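Local atomic coordinates of aminotransferase, class III (Thermomicrobium roseum, PDB entry 6IO1), a protein that probably transfers amino groups between amines and keto compounds as an (S)-selective omega-transaminase, using pyridoxal 5'-phosphate as its cofactor. Residues Glu365-Gly371 against Val382-Lys388; Leu400-Glu405 against Cys417-Ile422; Ala407-Arg411 against Ala444-Val449. All blocks are in the same frame, centred on the assembly; numbering follows the deposited sequence.

Contact 1: residues Glu365-Gly371 against Val382-Lys388; sequences EERPYVG and VEVVRDK
The start of strand 370-376 and the end of strand 379-384, the open end of an antiparallel beta hairpin at the edge of a mixed sheet, meet here around the non-hydrogen-bonded pair Val370 and Val384. Two backbone bonds flank the pair: Val385 N gives to Tyr369 O at 2.9 Å, nearly straight at 163°, and Gly371 N gives to Glu383 O, also at 2.9 Å. Val385 CG2 packs against the backbone of Gly371, 3.5 Å from its N. On the sheet face, Val370 CG1 meets Val382 CG1 at 4.0 Å. Beyond the strand, Lys388 doubles back. Its CG passes Pro368 O at 3.4 Å, and bends at the last two torsions (chi3 125°, chi4 49°) then turn CE and NZ in beside the type I turn from Arg367 to Val370, among three carbonyl oxygens. There the ammonium gives to Arg367 O at 2.8 Å and to Glu365 O and Val370 O, both so short that their exact lengths are doubtful. A methionine in its place would probably leave these three carbonyls without their common donor and the turn freer to shift. The carboxylate of Glu365 is not the partner; its OE2 is bonded to Val373 N. The ammonium is thus solvated by main-chain oxygens, whose partial negative charges probably steady its positive charge.

Contact 2: residues Leu400-Glu405 against Cys417-Ile422; sequences LGPKLE and CTPDGI
Gly401 brings the backbone of a helix almost onto a strand, its CA only 4.2 Å from Thr418 CA. A CB here would come tight against the Thr418 carbonyl carbon and also crowd the ring of Pro402, consistent with glycine allowing the close approach. The helix, 400-410, connects parallel strands 379-384 and 413-418 in a beta-alpha-beta crossover, with strand 421-424 lying between the two in the sheet. Residues 417-422 form the tight end of the hairpin that follows, a type I turn from Thr418 to Gly421. Thr418 OG1 accepts from Asp420 N at 3.1 Å, an ST turn that holds the threonine side chain on the far side from the helix. Cys417 does the opposite and plugs into the first helical turn. Its CB lies 3.5 Å from Gly401 O, while SG, turned beside its own backbone N (chi1 -62°), rests against the Leu404-Glu405 peptide, 3.5 Å from Glu405 N, with Leu404 CB also in contact. Leu404 reaches farther across the hairpin, setting CD1 against Ile422 CG1 at 3.8 Å, the two chains crossing at a slant. Nearer the turn, Leu400 lays CD2 over the Pro419 carbonyl, 3.4 Å from its O. Leu400 and Leu404 also touch helix 432-450, and Glu405 packs on Phe90 of the second subunit. At that end a water joins the two segments, donating to Glu405 OE2 at 2.7 Å and accepting from Cys417 N at 3.0 Å.

Contact 3: residues Ala407-Arg411 against Ala444-Val449; sequences ATRRR and AALSDV
Ala407 and Ala445 let two helices close until their CA atoms stand 5.0 Å apart, and the buried side of the contact is correspondingly tight. Ala407 CB packs against the carbonyl O of Ala445 and, at 3.7 Å, against Val449 CG2. One residue on, Thr408 CG2 presses on Ala445 CB at 3.4 Å, closer than carbon atoms usually come. The threonine is turned with OG1 between its backbone N and carbonyl carbon (chi1 53°), so the methyl faces the neighbouring helix and the hydroxyl bonds back to the Leu404 and Glu405 carbonyls of its own. This is helix-on-helix packing within the small C-terminal part of the class-III aminotransferase fold: helices 400-410 and 432-450 lie side by side on the sheet that holds strands 413-418 and 421-424. At the point of closest approach, Ala407 and Thr408 face Ala445, small residues on both helices. Toward solvent the contact changes from methyl groups to charge. Arg411, the first residue past the end of helix 400-410, stretches from CG to NE over Ala444, whose CB lies above one guanidinium face near its rim. Asp448 meets it at the edge in a two-pronged salt bridge, the carboxylate plane turned 30° from the guanidinium. NH2 of Arg411 gives to the syn lone pair of Asp448 OD1 at 3.0 Å, and NE points at OD2 along a nearly straight line of 170°, though the 2.3 Å modelled between NE and OD2 is doubtfully short.

The three contacts build one layered unit. Contact 1 and contact 2, with centres about 13 Å apart, share a sheet: strand 379-384 runs beside 421-424, where Val384 N lies 2.8 Å from Asp420 O and probably bonds to it. Contacts 2 and 3, about 10 Å between centres, use successive turns of helix 400-410, and Leu404 CD2 touches Val449 CG2 and Leu446 CD2. Leu446 also meets Val384 CG2, so helix 432-450 covers contact 1 as well; the centres of contacts 1 and 3 are about 15 Å apart. In contact 2 the side chain of Thr418 is about 12 Å from the bound pyridoxamine phosphate, outside its pocket, and none of the three contacts touches that cofactor.

Contact 1: residues Glu365-Gly371 against Val382-Lys388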
loop_
_atom_site.group_PDB
_atom_site.type_symbol
_atom_site.label_atom_id
_atom_site.label_comp_id
_atom_site.label_asym_id
_atom_site.label_seq_id
_atom_site.Cartn_x
_atom_site.Cartn_y
_atom_site.Cartn_z
ATOM N N GLU B 365 7.968 34.991 -15.063
ATOM C CA GLU B 365 8.787 35.685 -14.086
ATOM C C GLU B 365 8.800 37.184 -14.314
ATOM O O GLU B 365 9.264 37.916 -13.439
ATOM C CB GLU B 365 10.220 35.143 -14.107
ATOM C CG GLU B 365 10.396 33.817 -13.372
ATOM C CD GLU B 365 11.822 33.297 -13.428
ATOM O OE1 GLU B 365 12.623 33.849 -14.212
ATOM O OE2 GLU B 365 12.141 32.338 -12.694
ATOM N N GLU B 366 8.312 37.652 -15.464
ATOM C CA GLU B 366 8.125 39.080 -15.683
ATOM C C GLU B 366 7.039 39.665 -14.788
ATOM O O GLU B 366 7.006 40.885 -14.591
ATOM C CB GLU B 366 7.782 39.333 -17.150
ATOM C CG GLU B 366 8.884 38.954 -18.119
ATOM C CD GLU B 366 8.421 38.963 -19.561
ATOM O OE1 GLU B 366 9.184 38.501 -20.433
ATOM O OE2 GLU B 366 7.292 39.433 -19.822
ATOM N N ARG B 367 6.148 38.835 -14.261
ATOM C CA ARG B 367 5.072 39.319 -13.413
ATOM C C ARG B 367 5.578 39.588 -11.996
ATOM O O ARG B 367 6.454 38.878 -11.494
ATOM C CB ARG B 367 3.931 38.308 -13.386
ATOM C CG ARG B 367 3.490 37.900 -14.784
ATOM C CD ARG B 367 2.259 37.016 -14.786
ATOM N NE ARG B 367 1.836 36.721 -16.152
ATOM C CZ ARG B 367 0.638 36.255 -16.486
ATOM N NH1 ARG B 367 -0.275 36.029 -15.550
ATOM N NH2 ARG B 367 0.350 36.018 -17.759
ATOM N N PRO B 368 5.040 40.615 -11.329
ATOM C CA PRO B 368 5.537 40.958 -9.985
ATOM C C PRO B 368 5.250 39.903 -8.930
ATOM O O PRO B 368 5.896 39.927 -7.875
ATOM C CB PRO B 368 4.812 42.274 -9.663
ATOM C CG PRO B 368 3.614 42.286 -10.547
ATOM C CD PRO B 368 3.994 41.541 -11.791
ATOM N N TYR B 369 4.314 38.987 -9.167
ATOM C CA TYR B 369 3.923 38.009 -8.161
ATOM C C TYR B 369 4.511 36.623 -8.404
ATOM O O TYR B 369 4.144 35.677 -7.701
ATOM C CB TYR B 369 2.396 37.921 -8.068
ATOM C CG TYR B 369 1.677 37.832 -9.397
ATOM C CD1 TYR B 369 1.647 36.645 -10.117
ATOM C CD2 TYR B 369 1.012 38.933 -9.922
ATOM C CE1 TYR B 369 0.982 36.558 -11.326
ATOM C CE2 TYR B 369 0.345 38.856 -11.130
ATOM C CZ TYR B 369 0.334 37.668 -11.828
ATOM O OH TYR B 369 -0.330 37.589 -13.030
ATOM N N VAL B 370 5.409 36.480 -9.373
ATOM C CA VAL B 370 6.054 35.205 -9.672
ATOM C C VAL B 370 7.484 35.276 -9.154
ATOM O O VAL B 370 8.324 35.991 -9.713
ATOM C CB VAL B 370 6.017 34.878 -11.170
ATOM C CG1 VAL B 370 6.912 33.687 -11.474
ATOM C CG2 VAL B 370 4.589 34.599 -11.611
ATOM N N GLY B 371 7.762 34.541 -8.076
ATOM C CA GLY B 371 9.101 34.560 -7.509
ATOM C C GLY B 371 10.107 33.796 -8.350
ATOM O O GLY B 371 11.153 34.333 -8.728
ATOM N N VAL B 382 5.790 26.878 -10.553
ATOM C CA VAL B 382 5.736 28.334 -10.525
ATOM C C VAL B 382 5.477 28.734 -9.080
ATOM O O VAL B 382 4.374 28.513 -8.559
ATOM C CB VAL B 382 4.642 28.881 -11.453
ATOM C CG1 VAL B 382 4.572 30.400 -11.358
ATOM C CG2 VAL B 382 4.876 28.431 -12.887
ATOM N N GLU B 383 6.494 29.289 -8.418
ATOM C CA GLU B 383 6.381 29.735 -7.036
ATOM C C GLU B 383 5.833 31.156 -7.011
ATOM O O GLU B 383 6.421 32.064 -7.608
ATOM C CB GLU B 383 7.737 29.670 -6.334
ATOM C CG GLU B 383 7.718 30.207 -4.911
ATOM C CD GLU B 383 8.893 29.723 -4.085
ATOM O OE1 GLU B 383 9.605 28.803 -4.539
ATOM O OE2 GLU B 383 9.102 30.260 -2.976
ATOM N N VAL B 384 4.711 31.344 -6.322
ATOM C CA VAL B 384 4.011 32.621 -6.281
ATOM C C VAL B 384 4.357 33.335 -4.982
ATOM O O VAL B 384 4.343 32.727 -3.904
ATOM C CB VAL B 384 2.492 32.421 -6.415
ATOM C CG1 VAL B 384 1.752 33.721 -6.143
ATOM C CG2 VAL B 384 2.153 31.888 -7.799
ATOM N N VAL B 385 4.675 34.626 -5.087
ATOM C CA VAL B 385 5.025 35.464 -3.951
ATOM C C VAL B 385 4.259 36.774 -4.080
ATOM O O VAL B 385 3.849 37.174 -5.170
ATOM C CB VAL B 385 6.542 35.740 -3.856
ATOM C CG1 VAL B 385 7.302 34.458 -3.548
ATOM C CG2 VAL B 385 7.048 36.378 -5.140
ATOM N N ARG B 386 4.049 37.434 -2.941
ATOM C CA ARG B 386 3.386 38.733 -2.973
ATOM C C ARG B 386 4.251 39.771 -3.678
ATOM O O ARG B 386 3.734 40.641 -4.388
ATOM C CB ARG B 386 3.053 39.191 -1.552
ATOM C CG ARG B 386 2.232 38.194 -0.750
ATOM C CD ARG B 386 1.698 38.822 0.528
ATOM N NE ARG B 386 0.533 39.672 0.299
ATOM C CZ ARG B 386 -0.070 40.384 1.246
ATOM N NH1 ARG B 386 0.382 40.359 2.492
ATOM N NH2 ARG B 386 -1.128 41.125 0.946
ATOM N N ASP B 387 5.566 39.691 -3.494
ATOM C CA ASP B 387 6.501 40.665 -4.036
ATOM C C ASP B 387 7.819 39.968 -4.342
ATOM O O ASP B 387 8.300 39.171 -3.533
ATOM C CB ASP B 387 6.715 41.830 -3.065
ATOM C CG ASP B 387 7.720 42.839 -3.574
ATOM O OD1 ASP B 387 7.415 43.538 -4.563
ATOM O OD2 ASP B 387 8.811 42.937 -2.979
ATOM N N LYS B 388 8.389 40.255 -5.516
ATOM C CA LYS B 388 9.642 39.607 -5.895
ATOM C C LYS B 388 10.764 39.992 -4.942
ATOM O O LYS B 388 11.561 39.140 -4.530
ATOM C CB LYS B 388 10.039 40.009 -7.313
ATOM C CG LYS B 388 9.215 39.436 -8.435
ATOM C CD LYS B 388 9.581 40.162 -9.714
ATOM C CE LYS B 388 10.006 39.196 -10.794
ATOM N NZ LYS B 388 9.036 38.078 -10.942
HETATM O O HOH W 1 11.927 36.685 -6.437
#

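Contact 2: residues Leu400-Glu405 against Cys417-Ile422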
loop_
_atom_site.group_PDB
_atom_site.type_symbol
_atom_site.label_atom_id
_atom_site.label_comp_id
_atom_site.label_asym_id
_atom_site.label_seq_id
_atom_site.Cartn_x
_atom_site.Cartn_y
_atom_site.Cartn_z
ATOM N N LEU B 400 -4.687 31.287 -1.393
ATOM C CA LEU B 400 -4.140 31.273 -2.748
ATOM C C LEU B 400 -4.336 29.916 -3.414
ATOM O O LEU B 400 -4.656 29.844 -4.606
ATOM C CB LEU B 400 -2.658 31.646 -2.727
ATOM C CG LEU B 400 -1.966 31.664 -4.093
ATOM C CD1 LEU B 400 -2.311 32.933 -4.858
ATOM C CD2 LEU B 400 -0.460 31.520 -3.939
ATOM N N GLY B 401 -4.139 28.832 -2.670
ATOM C CA GLY B 401 -4.278 27.500 -3.212
ATOM C C GLY B 401 -5.662 27.205 -3.763
ATOM O O GLY B 401 -5.812 26.804 -4.922
ATOM N N PRO B 402 -6.705 27.392 -2.943
ATOM C CA PRO B 402 -8.071 27.170 -3.450
ATOM C C PRO B 402 -8.455 28.088 -4.598
ATOM O O PRO B 402 -9.112 27.643 -5.549
ATOM C CB PRO B 402 -8.943 27.413 -2.211
ATOM C CG PRO B 402 -8.048 27.114 -1.062
ATOM C CD PRO B 402 -6.690 27.589 -1.482
ATOM N N LYS B 403 -8.074 29.366 -4.530
ATOM C CA LYS B 403 -8.407 30.294 -5.607
ATOM C C LYS B 403 -7.734 29.882 -6.911
ATOM O O LYS B 403 -8.365 29.884 -7.973
ATOM C CB LYS B 403 -8.008 31.717 -5.219
ATOM C CG LYS B 403 -8.894 32.368 -4.173
ATOM C CD LYS B 403 -8.330 33.720 -3.764
ATOM C CE LYS B 403 -9.231 34.423 -2.763
ATOM N NZ LYS B 403 -8.568 35.633 -2.199
ATOM N N LEU B 404 -6.444 29.535 -6.849
ATOM C CA LEU B 404 -5.746 29.073 -8.045
ATOM C C LEU B 404 -6.349 27.778 -8.566
ATOM O O LEU B 404 -6.456 27.581 -9.780
ATOM C CB LEU B 404 -4.255 28.883 -7.753
ATOM C CG LEU B 404 -3.343 30.109 -7.836
ATOM C CD1 LEU B 404 -1.899 29.731 -7.538
ATOM C CD2 LEU B 404 -3.462 30.797 -9.187
ATOM N N GLU B 405 -6.751 26.882 -7.663
ATOM C CA GLU B 405 -7.375 25.630 -8.078
ATOM C C GLU B 405 -8.657 25.902 -8.853
ATOM O O GLU B 405 -8.856 25.381 -9.959
ATOM C CB GLU B 405 -7.655 24.775 -6.841
ATOM C CG GLU B 405 -8.025 23.329 -7.107
ATOM C CD GLU B 405 -8.217 22.547 -5.820
ATOM O OE1 GLU B 405 -9.328 22.598 -5.250
ATOM O OE2 GLU B 405 -7.254 21.891 -5.371
ATOM N N CYS B 417 -2.440 23.073 -7.275
ATOM C CA CYS B 417 -2.410 24.435 -6.760
ATOM C C CYS B 417 -2.237 24.393 -5.249
ATOM O O CYS B 417 -3.032 23.760 -4.545
ATOM C CB CYS B 417 -3.684 25.192 -7.146
ATOM S SG CYS B 417 -3.907 25.366 -8.933
ATOM N N THR B 418 -1.204 25.066 -4.756
ATOM C CA THR B 418 -0.814 25.053 -3.355
ATOM C C THR B 418 -0.586 26.477 -2.882
ATOM O O THR B 418 -0.489 27.403 -3.694
ATOM C CB THR B 418 0.470 24.224 -3.164
ATOM O OG1 THR B 418 1.604 24.985 -3.600
ATOM C CG2 THR B 418 0.411 22.918 -3.944
ATOM N N PRO B 419 -0.454 26.688 -1.565
ATOM C CA PRO B 419 -0.144 28.042 -1.076
ATOM C C PRO B 419 1.148 28.602 -1.638
ATOM O O PRO B 419 1.363 29.819 -1.566
ATOM C CB PRO B 419 -0.059 27.858 0.445
ATOM C CG PRO B 419 -0.920 26.684 0.724
ATOM C CD PRO B 419 -0.758 25.767 -0.453
ATOM N N ASP B 420 2.013 27.756 -2.192
ATOM C CA ASP B 420 3.272 28.197 -2.771
ATOM C C ASP B 420 3.180 28.453 -4.267
ATOM O O ASP B 420 4.096 29.065 -4.828
ATOM C CB ASP B 420 4.363 27.159 -2.498
ATOM C CG ASP B 420 4.318 26.638 -1.073
ATOM O OD1 ASP B 420 4.283 27.471 -0.147
ATOM O OD2 ASP B 420 4.313 25.403 -0.874
ATOM N N GLY B 421 2.110 28.014 -4.928
ATOM C CA GLY B 421 2.015 28.234 -6.358
ATOM C C GLY B 421 1.399 27.106 -7.157
ATOM O O GLY B 421 0.455 26.449 -6.705
ATOM N N ILE B 422 1.921 26.881 -8.362
ATOM C CA ILE B 422 1.356 25.912 -9.299
ATOM C C ILE B 422 2.412 24.870 -9.646
ATOM O O ILE B 422 3.550 25.215 -9.975
ATOM C CB ILE B 422 0.828 26.602 -10.572
ATOM C CG1 ILE B 422 -0.330 27.540 -10.226
ATOM C CG2 ILE B 422 0.390 25.572 -11.599
ATOM C CD1 ILE B 422 -0.907 28.270 -11.418
HETATM O O HOH W 2 -4.931 21.497 -6.591
#

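Contact 3: residues Ala407-Arg411 against Ala444-Val449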
loop_
_atom_site.group_PDB
_atom_site.type_symbol
_atom_site.label_atom_id
_atom_site.label_comp_id
_atom_site.label_asym_id
_atom_site.label_seq_id
_atom_site.Cartn_x
_atom_site.Cartn_y
_atom_site.Cartn_z
ATOM N N ALA B 407 -9.570 28.723 -10.320
ATOM C CA ALA B 407 -9.298 29.467 -11.548
ATOM C C ALA B 407 -8.765 28.555 -12.647
ATOM O O ALA B 407 -9.209 28.630 -13.800
ATOM C CB ALA B 407 -8.318 30.604 -11.265
ATOM N N THR B 408 -7.797 27.695 -12.314
ATOM C CA THR B 408 -7.250 26.771 -13.303
ATOM C C THR B 408 -8.319 25.814 -13.804
ATOM O O THR B 408 -8.424 25.566 -15.012
ATOM C CB THR B 408 -6.083 25.980 -12.712
ATOM O OG1 THR B 408 -6.496 25.370 -11.484
ATOM C CG2 THR B 408 -4.886 26.880 -12.454
ATOM N N ARG B 409 -9.135 25.257 -12.909
ATOM C CA ARG B 409 -10.190 24.304 -13.357
ATOM C C ARG B 409 -11.187 25.022 -14.272
ATOM O O ARG B 409 -11.576 24.455 -15.301
ATOM C CB ARG B 409 -10.846 23.639 -12.146
ATOM C CG ARG B 409 -9.900 22.698 -11.421
ATOM C CD ARG B 409 -10.420 22.136 -10.118
ATOM N NE ARG B 409 -9.414 21.266 -9.538
ATOM C CZ ARG B 409 -9.611 20.493 -8.482
ATOM N NH1 ARG B 409 -10.810 20.416 -7.935
ATOM N NH2 ARG B 409 -8.611 19.798 -7.975
ATOM N N ARG B 410 -11.510 26.274 -13.953
ATOM C CA ARG B 410 -12.461 27.042 -14.795
ATOM C C ARG B 410 -11.874 27.154 -16.206
ATOM O O ARG B 410 -12.650 27.058 -17.176
ATOM C CB ARG B 410 -12.705 28.427 -14.188
ATOM C CG ARG B 410 -13.814 28.462 -13.146
ATOM C CD ARG B 410 -13.515 27.602 -11.933
ATOM N NE ARG B 410 -14.662 27.494 -11.042
ATOM C CZ ARG B 410 -15.011 28.411 -10.147
ATOM N NH1 ARG B 410 -16.073 28.218 -9.382
ATOM N NH2 ARG B 410 -14.300 29.517 -10.021
ATOM N N ARG B 411 -10.550 27.308 -16.308
ATOM C CA ARG B 411 -9.890 27.507 -17.628
ATOM C C ARG B 411 -9.569 26.172 -18.322
ATOM O O ARG B 411 -8.792 26.197 -19.291
ATOM C CB ARG B 411 -8.719 28.484 -17.502
ATOM C CG ARG B 411 -9.149 29.931 -17.703
ATOM C CD ARG B 411 -8.155 30.975 -17.261
ATOM N NE ARG B 411 -8.788 32.278 -17.137
ATOM C CZ ARG B 411 -9.212 33.014 -18.154
ATOM N NH1 ARG B 411 -9.210 32.520 -19.379
ATOM N NH2 ARG B 411 -9.631 34.247 -17.942
ATOM N N ALA B 444 -3.353 32.534 -17.662
ATOM C CA ALA B 444 -4.706 33.121 -17.529
ATOM C C ALA B 444 -5.222 32.923 -16.099
ATOM O O ALA B 444 -5.782 33.885 -15.536
ATOM C CB ALA B 444 -5.631 32.483 -18.537
ATOM N N ALA B 445 -5.004 31.734 -15.524
ATOM C CA ALA B 445 -5.468 31.433 -14.148
ATOM C C ALA B 445 -4.770 32.368 -13.155
ATOM O O ALA B 445 -5.456 32.907 -12.265
ATOM C CB ALA B 445 -5.190 29.985 -13.828
ATOM N N LEU B 446 -3.462 32.577 -13.336
ATOM C CA LEU B 446 -2.688 33.465 -12.476
ATOM C C LEU B 446 -3.183 34.900 -12.595
ATOM O O LEU B 446 -3.300 35.613 -11.590
ATOM C CB LEU B 446 -1.203 33.380 -12.830
ATOM C CG LEU B 446 -0.422 32.163 -12.328
ATOM C CD1 LEU B 446 0.879 32.010 -13.102
ATOM C CD2 LEU B 446 -0.150 32.271 -10.835
ATOM N N SER B 447 -3.482 35.339 -13.821
ATOM C CA SER B 447 -4.034 36.677 -14.017
ATOM C C SER B 447 -5.398 36.818 -13.352
ATOM O O SER B 447 -5.711 37.864 -12.775
ATOM C CB SER B 447 -4.127 36.990 -15.509
ATOM O OG SER B 447 -2.839 37.121 -16.083
ATOM N N ASP B 448 -6.235 35.784 -13.442
ATOM C CA ASP B 448 -7.551 35.841 -12.813
ATOM C C ASP B 448 -7.427 36.053 -11.312
ATOM O O ASP B 448 -8.131 36.887 -10.728
ATOM C CB ASP B 448 -8.339 34.564 -13.105
ATOM C CG ASP B 448 -8.595 34.362 -14.580
ATOM O OD1 ASP B 448 -8.530 35.352 -15.338
ATOM O OD2 ASP B 448 -8.862 33.209 -14.983
ATOM N N VAL B 449 -6.525 35.314 -10.670
ATOM C CA VAL B 449 -6.460 35.385 -9.213
ATOM C C VAL B 449 -5.733 36.645 -8.753
ATOM O O VAL B 449 -6.168 37.310 -7.806
ATOM C CB VAL B 449 -5.812 34.116 -8.637
ATOM C CG1 VAL B 449 -5.596 34.282 -7.146
ATOM C CG2 VAL B 449 -6.690 32.909 -8.915
#